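PDB 3BJR: putative carboxylesterase from Lactobacillus plantarum WCFS1, which probably hydrolyses carboxylic ester bonds as a serine hydrolase of the alpha/beta-hydrolase fold, although its natural substrate is not established. Local coordinates for residues 110-113 and 118-121. Numbering follows the deposited sequence.
Sequences NLLR and EWHI
Trp119, at the end of helix 116-119, and Ile121, two residues on, reach back to meet Leu111 and Leu112 on helix 100-114. The contact is apolar and small, burying 188 Å² in all. The indole of Trp119 points its six-membered ring at the helix. Its CH2 corner lies 4.1 Å from CD2 of Leu111, and the methyl meets the rim of the ring almost level with it, not over a face. The neighbouring corner, CZ3 of Trp119, is 4.2 Å from CD1 of Leu112. The same CZ3 is also 4.2 Å from CA of Leu112, which approaches the ring obliquely, so the indole borders on helix backbone as well as on side chains. Leu111 has CG anti to its own backbone N and beside the carbonyl carbon (chi1 -174°). With this torsion its CD2 branch ends at the Trp119 ring edge, although its CB does not point at residues 118-121.

Ile121 makes the second half of the contact. Its CD1 comes within 3.8 Å of CG of Leu112 and 3.9 Å of CD2 of the same residue. The two side chains meet at about a right angle, with the Ile121 end methyl against the Leu112 branch point. An extended chi2 (174°) carries CD1 out to this place. Leu112 therefore touches both Trp119 and Ile121.

Between those two residues, His120 has a positive phi (55°) and closes the helix with a Schellman motif. Ile121 then follows in extended conformation, leading toward strand 125-131. Leu112 and Ile121 are buried over the central sheet, where both touch Phe84, Ala52 and Ile126. Leu111 rests on Leu34, and Trp119 on Leu38, both of strand 33-38. The contact thus packs the end of helix 100-114 and the following turn together against one side of the alpha/beta-hydrolase sheet.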
loop_
_atom_site.group_PDB
_atom_site.type_symbol
_atom_site.label_atom_id
_atom_site.label_comp_id
_atom_site.label_asym_id
_atom_site.label_seq_id
_atom_site.Cartn_x
_atom_site.Cartn_y
_atom_site.Cartn_z
ATOM N N ASN A 110 28.492 -0.171 8.140
ATOM C CA ASN A 110 29.690 0.457 8.596
ATOM C C ASN A 110 30.863 0.320 7.584
ATOM O O ASN A 110 31.591 1.257 7.366
ATOM C CB ASN A 110 30.105 -0.173 9.928
ATOM C CG ASN A 110 31.274 0.515 10.557
ATOM O OD1 ASN A 110 31.355 1.728 10.569
ATOM N ND2 ASN A 110 32.140 -0.253 11.171
ATOM N N LEU A 111 31.036 -0.849 6.991
ATOM C CA LEU A 111 32.091 -1.097 6.012
ATOM C C LEU A 111 31.840 -0.251 4.798
ATOM O O LEU A 111 32.765 0.310 4.251
ATOM C CB LEU A 111 32.090 -2.553 5.597
ATOM C CG LEU A 111 33.209 -3.077 4.681
ATOM C CD1 LEU A 111 34.484 -3.180 5.456
ATOM C CD2 LEU A 111 32.819 -4.420 4.112
ATOM N N LEU A 112 30.594 -0.179 4.329
ATOM C CA LEU A 112 30.289 0.679 3.176
ATOM C C LEU A 112 30.685 2.133 3.433
ATOM O O LEU A 112 31.301 2.728 2.589
ATOM C CB LEU A 112 28.829 0.579 2.718
ATOM C CG LEU A 112 28.519 -0.485 1.676
ATOM C CD1 LEU A 112 28.759 -1.953 2.140
ATOM C CD2 LEU A 112 27.113 -0.234 1.096
ATOM N N ARG A 113 30.320 2.695 4.588
ATOM C CA ARG A 113 30.702 4.083 4.926
ATOM C C ARG A 113 32.168 4.356 5.081
ATOM O O ARG A 113 32.639 5.465 4.777
ATOM C CB ARG A 113 30.117 4.522 6.232
ATOM C CG ARG A 113 28.805 4.904 6.076
ATOM C CD ARG A 113 28.377 6.035 6.948
ATOM N NE ARG A 113 27.041 6.366 6.407
ATOM C CZ ARG A 113 25.908 5.718 6.671
ATOM N NH1 ARG A 113 25.848 4.758 7.588
ATOM N NH2 ARG A 113 24.810 6.102 6.066
ATOM N N GLU A 118 36.496 4.964 -1.948
ATOM C CA GLU A 118 37.135 4.077 -2.923
ATOM C C GLU A 118 36.149 3.196 -3.727
ATOM O O GLU A 118 36.524 2.613 -4.743
ATOM C CB GLU A 118 38.245 3.259 -2.283
ATOM C CG GLU A 118 37.895 2.451 -1.117
ATOM C CD GLU A 118 38.299 3.070 0.230
ATOM O OE1 GLU A 118 37.996 4.294 0.551
ATOM O OE2 GLU A 118 38.882 2.240 0.982
ATOM N N TRP A 119 34.905 3.152 -3.264
ATOM C CA TRP A 119 33.785 2.440 -3.901
ATOM C C TRP A 119 32.734 3.330 -4.548
ATOM O O TRP A 119 31.731 2.822 -5.035
ATOM C CB TRP A 119 33.094 1.546 -2.892
ATOM C CG TRP A 119 33.921 0.336 -2.482
ATOM C CD1 TRP A 119 35.019 -0.179 -3.112
ATOM C CD2 TRP A 119 33.638 -0.538 -1.392
ATOM N NE1 TRP A 119 35.457 -1.307 -2.448
ATOM C CE2 TRP A 119 34.616 -1.548 -1.393
ATOM C CE3 TRP A 119 32.636 -0.558 -0.402
ATOM C CZ2 TRP A 119 34.646 -2.548 -0.440
ATOM C CZ3 TRP A 119 32.654 -1.562 0.529
ATOM C CH2 TRP A 119 33.660 -2.547 0.510
ATOM N N HIS A 120 32.992 4.631 -4.580
ATOM C CA HIS A 120 32.130 5.648 -5.171
ATOM C C HIS A 120 30.744 5.652 -4.652
ATOM O O HIS A 120 29.803 5.792 -5.415
ATOM C CB HIS A 120 32.109 5.520 -6.693
ATOM C CG HIS A 120 33.467 5.591 -7.293
ATOM N ND1 HIS A 120 34.082 4.498 -7.861
ATOM C CD2 HIS A 120 34.362 6.603 -7.349
ATOM C CE1 HIS A 120 35.278 4.846 -8.280
ATOM N NE2 HIS A 120 35.478 6.115 -7.976
ATOM N N ILE A 121 30.635 5.467 -3.345
ATOM C CA ILE A 121 29.383 5.463 -2.653
ATOM C C ILE A 121 29.166 6.817 -1.983
ATOM O O ILE A 121 30.031 7.373 -1.350
ATOM C CB ILE A 121 29.332 4.329 -1.579
ATOM C CG1 ILE A 121 29.396 2.937 -2.240
ATOM C CG2 ILE A 121 28.109 4.453 -0.688
ATOM C CD1 ILE A 121 29.486 1.805 -1.256
#